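Local coordinates for protein uronate isomerase (Bacillus halodurans C-125, PDB 3HKA) that probably interconverts aldose hexuronates and ketose isomers such as D-fructuronate, as a zinc-binding uronate isomerase of the amidohydrolase superfamily, at residues V141-P146 and A168-P173; P226-P231 and M257-K262; T299-E304 and C324-N329. All coordinates share one frame; numbering follows the deposited sequence.

Contact 1 (V141-P146 and A168-P173). With FIX (D-fructuronic acid), chain D.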
loop_
_atom_site.group_PDB
_atom_site.type_symbol
_atom_site.label_atom_id
_atom_site.label_comp_id
_atom_site.label_asym_id
_atom_site.label_seq_id
_atom_site.Cartn_x
_atom_site.Cartn_y
_atom_site.Cartn_z
ATOM N N VAL A 141 5.869 -29.493 2.941
ATOM C CA VAL A 141 7.288 -29.240 2.745
ATOM C C VAL A 141 7.822 -28.719 4.075
ATOM O O VAL A 141 7.293 -27.757 4.635
ATOM C CB VAL A 141 7.547 -28.184 1.635
ATOM C CG1 VAL A 141 9.029 -27.887 1.544
ATOM C CG2 VAL A 141 7.033 -28.694 0.292
ATOM N N MET A 142 8.859 -29.373 4.585
ATOM C CA MET A 142 9.459 -28.994 5.860
ATOM C C MET A 142 10.578 -27.969 5.687
ATOM O O MET A 142 10.964 -27.617 4.574
ATOM C CB MET A 142 10.067 -30.228 6.553
ATOM C CG MET A 142 9.185 -31.469 6.602
ATOM S SD MET A 142 10.042 -32.853 7.419
ATOM C CE MET A 142 11.027 -33.467 6.080
ATOM N N THR A 143 11.083 -27.494 6.818
ATOM C CA THR A 143 12.207 -26.575 6.849
ATOM C C THR A 143 13.249 -27.396 7.594
ATOM O O THR A 143 13.180 -27.549 8.815
ATOM C CB THR A 143 11.895 -25.303 7.645
ATOM O OG1 THR A 143 10.871 -24.556 6.973
ATOM C CG2 THR A 143 13.149 -24.445 7.778
ATOM N N ASN A 144 14.199 -27.946 6.850
ATOM C CA ASN A 144 15.228 -28.780 7.444
ATOM C C ASN A 144 16.570 -28.069 7.541
ATOM O O ASN A 144 17.246 -27.834 6.537
ATOM C CB ASN A 144 15.330 -30.073 6.641
ATOM C CG ASN A 144 13.979 -30.742 6.475
ATOM O OD1 ASN A 144 13.347 -30.651 5.421
ATOM N ND2 ASN A 144 13.511 -31.393 7.536
ATOM N N ASP A 145 16.935 -27.730 8.776
ATOM C CA ASP A 145 18.168 -27.018 9.085
ATOM C C ASP A 145 19.200 -27.972 9.696
ATOM O O ASP A 145 19.060 -28.396 10.845
ATOM C CB ASP A 145 17.845 -25.892 10.069
ATOM C CG ASP A 145 19.052 -25.042 10.412
ATOM O OD1 ASP A 145 20.188 -25.397 10.022
ATOM O OD2 ASP A 145 18.856 -24.011 11.089
ATOM N N PRO A 146 20.258 -28.305 8.941
ATOM C CA PRO A 146 21.297 -29.216 9.435
ATOM C C PRO A 146 22.112 -28.696 10.623
ATOM O O PRO A 146 22.779 -29.473 11.315
ATOM C CB PRO A 146 22.152 -29.460 8.196
ATOM C CG PRO A 146 22.054 -28.164 7.465
ATOM C CD PRO A 146 20.576 -27.838 7.579
ATOM N N ALA A 168 13.502 -29.619 2.623
ATOM C CA ALA A 168 13.920 -28.365 2.014
ATOM C C ALA A 168 15.143 -27.976 2.827
ATOM O O ALA A 168 15.043 -27.756 4.034
ATOM C CB ALA A 168 12.828 -27.303 2.145
ATOM N N LEU A 169 16.296 -27.914 2.169
ATOM C CA LEU A 169 17.551 -27.580 2.839
ATOM C C LEU A 169 17.670 -26.102 3.245
ATOM O O LEU A 169 18.002 -25.250 2.424
ATOM C CB LEU A 169 18.721 -27.980 1.933
ATOM C CG LEU A 169 20.147 -27.686 2.401
ATOM C CD1 LEU A 169 20.375 -28.275 3.784
ATOM C CD2 LEU A 169 21.132 -28.269 1.399
ATOM N N ARG A 170 17.396 -25.813 4.516
ATOM C CA ARG A 170 17.467 -24.449 5.052
ATOM C C ARG A 170 18.923 -24.130 5.403
ATOM O O ARG A 170 19.575 -24.904 6.111
ATOM C CB ARG A 170 16.574 -24.337 6.288
ATOM C CG ARG A 170 16.406 -22.932 6.824
ATOM C CD ARG A 170 15.824 -21.978 5.775
ATOM N NE ARG A 170 15.603 -20.673 6.381
ATOM C CZ ARG A 170 14.428 -20.234 6.813
ATOM N NH1 ARG A 170 13.345 -20.985 6.689
ATOM N NH2 ARG A 170 14.352 -19.063 7.427
ATOM N N LEU A 171 19.419 -22.982 4.934
ATOM C CA LEU A 171 20.820 -22.617 5.136
ATOM C C LEU A 171 21.164 -21.279 5.799
ATOM O O LEU A 171 22.288 -20.799 5.658
ATOM C CB LEU A 171 21.533 -22.679 3.779
ATOM C CG LEU A 171 21.456 -24.023 3.040
ATOM C CD1 LEU A 171 21.849 -23.852 1.571
ATOM C CD2 LEU A 171 22.371 -25.028 3.732
ATOM N N ASP A 172 20.227 -20.679 6.522
ATOM C CA ASP A 172 20.496 -19.391 7.168
ATOM C C ASP A 172 21.840 -19.309 7.902
ATOM O O ASP A 172 22.591 -18.345 7.734
ATOM C CB ASP A 172 19.362 -19.045 8.137
ATOM C CG ASP A 172 18.065 -18.725 7.419
ATOM O OD1 ASP A 172 17.831 -19.314 6.343
ATOM O OD2 ASP A 172 17.278 -17.898 7.936
ATOM N N PRO A 173 22.164 -20.322 8.724
ATOM C CA PRO A 173 23.431 -20.310 9.463
ATOM C C PRO A 173 24.658 -20.229 8.558
ATOM O O PRO A 173 25.620 -19.531 8.863
ATOM C CB PRO A 173 23.385 -21.623 10.253
ATOM C CG PRO A 173 21.916 -21.858 10.444
ATOM C CD PRO A 173 21.365 -21.508 9.079
HETATM O O1A FIX D . 10.816 -19.595 7.758
HETATM C C1 FIX D . 11.107 -18.546 8.383
HETATM O O1B FIX D . 12.252 -18.081 8.526
HETATM C C2 FIX D . 9.950 -17.759 9.029
HETATM O O2 FIX D . 8.721 -18.115 8.386
HETATM C C3 FIX D . 9.889 -18.047 10.550
HETATM O O3 FIX D . 11.161 -17.697 11.137
HETATM C C4 FIX D . 8.805 -17.274 11.359
HETATM O O4 FIX D . 9.060 -17.384 12.772
HETATM C C5 FIX D . 7.361 -17.781 11.084
HETATM O O5 FIX D . 7.135 -18.978 10.875
HETATM C C6 FIX D . 6.200 -16.795 11.071
HETATM O O6 FIX D . 5.110 -17.283 10.296
HETATM O O HOH W 1 12.492 -22.962 4.546
#

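Contact 2 (P226-P231 and M257-K262). With FIX (D-fructuronic acid), chain D.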
loop_
_atom_site.group_PDB
_atom_site.type_symbol
_atom_site.label_atom_id
_atom_site.label_comp_id
_atom_site.label_asym_id
_atom_site.label_seq_id
_atom_site.Cartn_x
_atom_site.Cartn_y
_atom_site.Cartn_z
ATOM N N PRO A 226 16.298 -6.988 5.217
ATOM C CA PRO A 226 15.844 -5.925 4.308
ATOM C C PRO A 226 17.010 -5.335 3.507
ATOM O O PRO A 226 16.826 -4.818 2.405
ATOM C CB PRO A 226 15.236 -4.891 5.259
ATOM C CG PRO A 226 14.722 -5.740 6.401
ATOM C CD PRO A 226 15.854 -6.726 6.599
ATOM N N THR A 227 18.206 -5.431 4.075
ATOM C CA THR A 227 19.419 -4.903 3.455
ATOM C C THR A 227 20.076 -5.856 2.451
ATOM O O THR A 227 21.160 -5.572 1.935
ATOM C CB THR A 227 20.461 -4.559 4.533
ATOM O OG1 THR A 227 20.658 -5.701 5.377
ATOM C CG2 THR A 227 19.989 -3.377 5.383
ATOM N N PHE A 228 19.422 -6.978 2.172
ATOM C CA PHE A 228 19.974 -7.955 1.238
ATOM C C PHE A 228 20.393 -7.350 -0.102
ATOM O O PHE A 228 19.593 -6.714 -0.792
ATOM C CB PHE A 228 18.975 -9.090 0.984
ATOM C CG PHE A 228 19.449 -10.085 -0.040
ATOM C CD1 PHE A 228 20.559 -10.887 0.212
ATOM C CD2 PHE A 228 18.806 -10.199 -1.271
ATOM C CE1 PHE A 228 21.027 -11.788 -0.747
ATOM C CE2 PHE A 228 19.264 -11.098 -2.243
ATOM C CZ PHE A 228 20.377 -11.893 -1.979
ATOM N N SER A 229 21.654 -7.565 -0.461
ATOM C CA SER A 229 22.206 -7.066 -1.712
ATOM C C SER A 229 22.953 -8.192 -2.426
ATOM O O SER A 229 23.474 -9.113 -1.788
ATOM C CB SER A 229 23.188 -5.913 -1.449
ATOM O OG SER A 229 22.548 -4.795 -0.853
ATOM N N PHE A 230 22.993 -8.114 -3.750
ATOM C CA PHE A 230 23.708 -9.090 -4.560
ATOM C C PHE A 230 23.915 -8.513 -5.953
ATOM O O PHE A 230 22.972 -8.014 -6.563
ATOM C CB PHE A 230 22.939 -10.414 -4.665
ATOM C CG PHE A 230 23.727 -11.503 -5.343
ATOM C CD1 PHE A 230 23.882 -11.512 -6.726
ATOM C CD2 PHE A 230 24.392 -12.468 -4.587
ATOM C CE1 PHE A 230 24.694 -12.461 -7.351
ATOM C CE2 PHE A 230 25.207 -13.422 -5.199
ATOM C CZ PHE A 230 25.359 -13.418 -6.586
ATOM N N PRO A 231 25.152 -8.566 -6.476
ATOM C CA PRO A 231 26.370 -9.122 -5.870
ATOM C C PRO A 231 26.773 -8.395 -4.594
ATOM O O PRO A 231 26.283 -7.303 -4.310
ATOM C CB PRO A 231 27.417 -8.940 -6.969
ATOM C CG PRO A 231 26.600 -9.007 -8.227
ATOM C CD PRO A 231 25.417 -8.147 -7.862
ATOM N N MET A 257 14.222 -17.731 -1.573
ATOM C CA MET A 257 14.660 -16.584 -0.785
ATOM C C MET A 257 13.449 -15.930 -0.122
ATOM O O MET A 257 12.484 -15.561 -0.796
ATOM C CB MET A 257 15.377 -15.552 -1.670
ATOM C CG MET A 257 16.583 -16.094 -2.417
ATOM S SD MET A 257 17.419 -14.833 -3.415
ATOM C CE MET A 257 16.367 -14.797 -4.839
ATOM N N MET A 258 13.499 -15.806 1.202
ATOM C CA MET A 258 12.423 -15.175 1.959
ATOM C C MET A 258 13.068 -13.897 2.483
ATOM O O MET A 258 13.792 -13.892 3.476
ATOM C CB MET A 258 11.964 -16.106 3.082
ATOM C CG MET A 258 11.741 -17.528 2.576
ATOM S SD MET A 258 10.592 -18.521 3.544
ATOM C CE MET A 258 11.649 -19.146 4.766
ATOM N N ILE A 259 12.796 -12.807 1.780
ATOM C CA ILE A 259 13.414 -11.521 2.071
ATOM C C ILE A 259 12.613 -10.511 2.874
ATOM O O ILE A 259 11.411 -10.349 2.665
ATOM C CB ILE A 259 13.829 -10.863 0.738
ATOM C CG1 ILE A 259 14.729 -11.832 -0.036
ATOM C CG2 ILE A 259 14.528 -9.530 0.992
ATOM C CD1 ILE A 259 14.789 -11.582 -1.522
ATOM N N GLY A 260 13.299 -9.826 3.788
ATOM C CA GLY A 260 12.641 -8.792 4.566
ATOM C C GLY A 260 12.630 -8.896 6.078
ATOM O O GLY A 260 12.165 -7.972 6.744
ATOM N N VAL A 261 13.137 -9.992 6.636
ATOM C CA VAL A 261 13.119 -10.143 8.088
ATOM C C VAL A 261 14.314 -9.501 8.799
ATOM O O VAL A 261 15.459 -9.706 8.413
ATOM C CB VAL A 261 13.015 -11.651 8.495
ATOM C CG1 VAL A 261 14.216 -12.430 7.963
ATOM C CG2 VAL A 261 12.915 -11.783 10.015
ATOM N N LYS A 262 14.028 -8.693 9.816
ATOM C CA LYS A 262 15.078 -8.063 10.610
ATOM C C LYS A 262 15.055 -8.859 11.917
ATOM O O LYS A 262 14.191 -8.661 12.767
ATOM C CB LYS A 262 14.772 -6.581 10.869
ATOM C CG LYS A 262 15.929 -5.851 11.556
ATOM C CD LYS A 262 15.741 -4.328 11.608
ATOM C CE LYS A 262 16.901 -3.679 12.370
ATOM N NZ LYS A 262 16.729 -2.209 12.554
HETATM O O1A FIX D . 10.816 -19.595 7.758
HETATM C C1 FIX D . 11.107 -18.546 8.383
HETATM O O1B FIX D . 12.252 -18.081 8.526
HETATM C C2 FIX D . 9.950 -17.759 9.029
HETATM O O2 FIX D . 8.721 -18.115 8.386
HETATM C C3 FIX D . 9.889 -18.047 10.550
HETATM O O3 FIX D . 11.161 -17.697 11.137
HETATM C C4 FIX D . 8.805 -17.274 11.359
HETATM O O4 FIX D . 9.060 -17.384 12.772
HETATM C C5 FIX D . 7.361 -17.781 11.084
HETATM O O5 FIX D . 7.135 -18.978 10.875
HETATM C C6 FIX D . 6.200 -16.795 11.071
HETATM O O6 FIX D . 5.110 -17.283 10.296
#

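Contact 3 (T299-E304 and C324-N329). With FIX (D-fructuronic acid), chain D; CO3 (carbonate ion), chain I.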
loop_
_atom_site.group_PDB
_atom_site.type_symbol
_atom_site.label_atom_id
_atom_site.label_comp_id
_atom_site.label_asym_id
_atom_site.label_seq_id
_atom_site.Cartn_x
_atom_site.Cartn_y
_atom_site.Cartn_z
ATOM N N THR A 299 9.543 -14.894 -1.674
ATOM C CA THR A 299 8.424 -14.367 -0.914
ATOM C C THR A 299 9.051 -13.246 -0.094
ATOM O O THR A 299 10.182 -13.376 0.369
ATOM C CB THR A 299 7.772 -15.435 0.008
ATOM O OG1 THR A 299 6.497 -14.948 0.448
ATOM C CG2 THR A 299 8.659 -15.732 1.235
ATOM N N MET A 300 8.342 -12.132 0.059
ATOM C CA MET A 300 8.895 -11.014 0.808
ATOM C C MET A 300 8.008 -10.608 1.978
ATOM O O MET A 300 6.783 -10.732 1.923
ATOM C CB MET A 300 9.155 -9.838 -0.146
ATOM C CG MET A 300 10.118 -10.218 -1.275
ATOM S SD MET A 300 10.537 -8.873 -2.408
ATOM C CE MET A 300 11.959 -8.146 -1.526
ATOM N N LEU A 301 8.645 -10.117 3.038
ATOM C CA LEU A 301 7.951 -9.743 4.264
ATOM C C LEU A 301 7.262 -8.377 4.302
ATOM O O LEU A 301 6.246 -8.215 4.969
ATOM C CB LEU A 301 8.933 -9.851 5.437
ATOM C CG LEU A 301 8.337 -9.932 6.844
ATOM C CD1 LEU A 301 7.369 -11.110 6.913
ATOM C CD2 LEU A 301 9.460 -10.088 7.875
ATOM N N SER A 302 7.809 -7.398 3.594
ATOM C CA SER A 302 7.241 -6.050 3.595
ATOM C C SER A 302 6.039 -5.865 2.674
ATOM O O SER A 302 6.065 -6.286 1.525
ATOM C CB SER A 302 8.332 -5.037 3.218
ATOM O OG SER A 302 7.821 -3.718 3.208
ATOM N N ARG A 303 4.987 -5.227 3.179
ATOM C CA ARG A 303 3.796 -4.973 2.371
ATOM C C ARG A 303 4.182 -4.143 1.145
ATOM O O ARG A 303 3.619 -4.300 0.050
ATOM C CB ARG A 303 2.764 -4.192 3.186
ATOM C CG ARG A 303 1.461 -3.918 2.446
ATOM C CD ARG A 303 0.634 -2.850 3.139
ATOM N NE ARG A 303 -0.636 -2.637 2.452
ATOM C CZ ARG A 303 -1.406 -1.567 2.614
ATOM N NH1 ARG A 303 -1.035 -0.596 3.440
ATOM N NH2 ARG A 303 -2.560 -1.475 1.958
ATOM N N GLU A 304 5.156 -3.259 1.348
ATOM C CA GLU A 304 5.627 -2.351 0.315
ATOM C C GLU A 304 6.468 -2.968 -0.805
ATOM O O GLU A 304 6.803 -2.286 -1.781
ATOM C CB GLU A 304 6.384 -1.196 0.979
ATOM C CG GLU A 304 5.472 -0.229 1.756
ATOM C CD GLU A 304 4.787 -0.869 2.967
ATOM O OE1 GLU A 304 5.466 -1.557 3.756
ATOM O OE2 GLU A 304 3.566 -0.664 3.138
ATOM N N CYS A 324 1.894 -15.550 1.257
ATOM C CA CYS A 324 1.665 -14.283 1.942
ATOM C C CYS A 324 2.327 -14.573 3.279
ATOM O O CYS A 324 1.705 -15.034 4.240
ATOM C CB CYS A 324 0.171 -14.030 2.097
ATOM S SG CYS A 324 -0.675 -13.976 0.493
ATOM N N TRP A 325 3.623 -14.312 3.301
ATOM C CA TRP A 325 4.475 -14.595 4.435
ATOM C C TRP A 325 4.394 -13.783 5.723
ATOM O O TRP A 325 4.477 -12.554 5.716
ATOM C CB TRP A 325 5.926 -14.594 3.928
ATOM C CG TRP A 325 6.961 -15.031 4.915
ATOM C CD1 TRP A 325 6.854 -16.043 5.831
ATOM C CD2 TRP A 325 8.304 -14.536 5.020
ATOM N NE1 TRP A 325 8.050 -16.212 6.491
ATOM C CE2 TRP A 325 8.955 -15.299 6.014
ATOM C CE3 TRP A 325 9.021 -13.524 4.365
ATOM C CZ2 TRP A 325 10.292 -15.079 6.374
ATOM C CZ3 TRP A 325 10.352 -13.306 4.719
ATOM C CH2 TRP A 325 10.971 -14.081 5.717
ATOM N N TRP A 326 4.210 -14.502 6.828
ATOM C CA TRP A 326 4.252 -13.906 8.157
ATOM C C TRP A 326 3.328 -12.707 8.395
ATOM O O TRP A 326 2.108 -12.847 8.494
ATOM C CB TRP A 326 5.705 -13.494 8.384
ATOM C CG TRP A 326 6.220 -13.500 9.782
ATOM C CD1 TRP A 326 5.511 -13.316 10.933
ATOM C CD2 TRP A 326 7.595 -13.614 10.165
ATOM N NE1 TRP A 326 6.367 -13.305 12.016
ATOM C CE2 TRP A 326 7.651 -13.486 11.569
ATOM C CE3 TRP A 326 8.789 -13.810 9.452
ATOM C CZ2 TRP A 326 8.857 -13.547 12.281
ATOM C CZ3 TRP A 326 9.989 -13.871 10.158
ATOM C CH2 TRP A 326 10.012 -13.740 11.563
ATOM N N PHE A 327 3.924 -11.521 8.499
ATOM C CA PHE A 327 3.146 -10.307 8.726
ATOM C C PHE A 327 2.263 -9.981 7.522
ATOM O O PHE A 327 1.455 -9.054 7.572
ATOM C CB PHE A 327 4.079 -9.135 9.050
ATOM C CG PHE A 327 5.000 -9.405 10.212
ATOM C CD1 PHE A 327 4.483 -9.724 11.467
ATOM C CD2 PHE A 327 6.385 -9.384 10.042
ATOM C CE1 PHE A 327 5.331 -10.023 12.541
ATOM C CE2 PHE A 327 7.243 -9.682 11.104
ATOM C CZ PHE A 327 6.714 -10.003 12.359
ATOM N N MET A 328 2.425 -10.742 6.440
ATOM C CA MET A 328 1.602 -10.555 5.236
ATOM C C MET A 328 0.417 -11.530 5.310
ATOM O O MET A 328 -0.531 -11.424 4.533
ATOM C CB MET A 328 2.394 -10.885 3.964
ATOM C CG MET A 328 3.594 -9.991 3.665
ATOM S SD MET A 328 3.107 -8.323 3.203
ATOM C CE MET A 328 3.180 -7.511 4.810
ATOM N N ASN A 329 0.484 -12.473 6.248
ATOM C CA ASN A 329 -0.548 -13.504 6.393
ATOM C C ASN A 329 -1.758 -13.063 7.213
ATOM O O ASN A 329 -2.132 -13.702 8.197
ATOM C CB ASN A 329 0.084 -14.772 6.989
ATOM C CG ASN A 329 -0.711 -16.034 6.675
ATOM O OD1 ASN A 329 -1.585 -16.033 5.809
ATOM N ND2 ASN A 329 -0.397 -17.123 7.375
HETATM O O1A FIX D . 10.816 -19.595 7.758
HETATM C C1 FIX D . 11.107 -18.546 8.383
HETATM O O1B FIX D . 12.252 -18.081 8.526
HETATM C C2 FIX D . 9.950 -17.759 9.029
HETATM O O2 FIX D . 8.721 -18.115 8.386
HETATM C C3 FIX D . 9.889 -18.047 10.550
HETATM O O3 FIX D . 11.161 -17.697 11.137
HETATM C C4 FIX D . 8.805 -17.274 11.359
HETATM O O4 FIX D . 9.060 -17.384 12.772
HETATM C C5 FIX D . 7.361 -17.781 11.084
HETATM O O5 FIX D . 7.135 -18.978 10.875
HETATM C C6 FIX D . 6.200 -16.795 11.071
HETATM O O6 FIX D . 5.110 -17.283 10.296
HETATM C C CO3 I . 5.397 -12.219 15.742
HETATM O O1 CO3 I . 5.061 -10.967 15.842
HETATM O O2 CO3 I . 4.980 -13.073 16.635
HETATM O O3 CO3 I . 6.315 -12.570 14.893
HETATM O O HOH W 2 5.166 -12.770 1.361
#

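Contact 1 (V141-P146 and A168-P173)
Thr143 and Arg170 run side by side in the same direction, with Thr143 CG2 lying 3.6 Å from Arg170 NH1 and also against the CG of that arginine. The methyl reaches this position because it stands anti to the backbone N (chi1 -66° for OG1), while OG1 turns the other way to the carbonyl of Thr27. The backbones beside them are joined by a single parallel bridge: Asn144 N donates to Ala168 O and Arg170 N to Asn144 O, each at 2.9 Å. Asn144 adds a side-chain bond, its OD1 taking Ala168 N at 3.0 Å in the carbonyl plane on a lone pair; its ND2 goes to Glu151. At the far end Pro146 CD meets Leu169 CD1 at 3.8 Å, the two side chains crossing at about a right angle.

The Arg170 chain bends at chi2 (58°), and its guanidinium is held side-on by Asp172, NE reaching OD1 at 2.6 Å and NH2 reaching OD2. The Asp172 oxygens lie close to the guanidinium plane but are themselves met from above the carboxylate plane. NH1 and NH2 present the guanidinium edge to the D-fructuronate carboxylate, with NH2 to O1B at 2.6 Å and NH1 to O1A at 3.1 Å, both nearly straight. Asp172, itself bonded to Ser223, thus acts as a second-shell residue fixing the rotation of a first-shell arginine, whose positive charge probably balances the substrate carboxylate.

Contact 2 (P226-P231 and M257-K262)
Pro226 meets the break in the strand at Gly260 with one edge of its ring: CG lies 3.4 Å from Gly260 O and CD 3.5 Å from Val261 O. No hydrogen bond crosses between 226-231 and 257-262, so the pairing rests on these ring-to-carbonyl approaches and on apolar contacts. The backbones come closest here, with Pro226 CA 4.3 Å from Gly260 CA. Gly260 has a positive phi (122°), and any beta carbon in this backbone conformation would collide with Ile259 O, which calls for glycine.

Phe228 makes the second point of contact. With CG anti to the backbone N (chi1 176°), its ring is carried toward the strand, where CD2 stands 4.3 Å from Ile259 CD1. The Met257 sulfur forms a Met-aromatic contact with the same ring, SD being 5.2 Å from the centroid in an oblique approach. Met258, the next residue along the strand, points to the other side: its chain bends at chi3 (-86°) and brings CE to within 3.1 Å of O1A of D-fructuronate. Alternate residues of the strand therefore serve the outer packing and the substrate pocket. At the end of the strand, Lys262 NZ forms a salt bridge with Glu285 of the second subunit.

The loop 226-231 leads from strand 220-224 into helix 235-250, whose Arg236 touches Phe228. Strand 255-262 lies between its parallel neighbours 220-224 and 296-300, while helix 282-290 packs on Met257 and Ile259.

Contact 3 (T299-E304 and C324-N329)
The backbones come nearest at Leu301 and Trp325, whose CA atoms are 6.0 Å apart, and no direct hydrogen bond crosses; a water joins them instead, donating to Thr299 OG1 and Met300 O and accepting from Trp325 N.

Leu301 is the central side chain. Its chi1 of -161° puts CG anti to the backbone N, and the bend at chi2 then swings CD1 over one face of the Trp325 indole in a CH-pi contact, 4.2 Å from the six-ring centroid and 24° off the normal. The same methyl packs against Trp326 CB at 3.3 Å and Phe327 CD2 at 3.7 Å. Thr299 CG2 lies on the other side of Trp325, oblique and near the rim, giving the indole neighbours on both sides. Met328, bent at chi2 and chi3, curls its CE toward Leu301 O and the CB of Arg303, whose NE pairs with Glu336.

So placed, Trp325 points NE1 at O2 of D-fructuronate, 2.8 Å away in a nearly straight bond (174°). Trp326 lays one face against the ligand, its CG 3.5 Å from C6, while Phe327 CE2 lies toward the rim of the other; at the indole edge Trp326 NE1 donates to O3 of a carbonate, probably from the crystallisation liquor, at 3.0 Å. Replacing Trp326 by alanine would probably leave ligand C6 and C4 without their flat wall and carbonate O3 without its indole donor.

Tryptophans on a loop beyond a strand's C-terminal end, beside Asp355 and the zinc, are consistent with the active-site mouth of the amidohydrolase (β/α)8 barrel.

Overall arrangement
From the N terminus, the three contacts follow in series, none enclosing or crossing another. Contact 1 closes the 141-173 loop, linking the end of strand 137-141 to strand 169-170 across helix 149-156. Contact 2 closes the next loop round helix 235-250, tying the segment after strand 220-224 to strand 255-262. Contact 3 then spans helix 306-315, joining the end of strand 296-300 to the loop before helix 331-345. Met258 CE packs on Arg170 NH1 at 3.2 Å, connecting contacts 1 and 2; neighbouring strands join contacts 2 and 3, whose centres lie about 13 Å apart. All three converge on D-fructuronate, although contacts 1 and 3 do not touch each other.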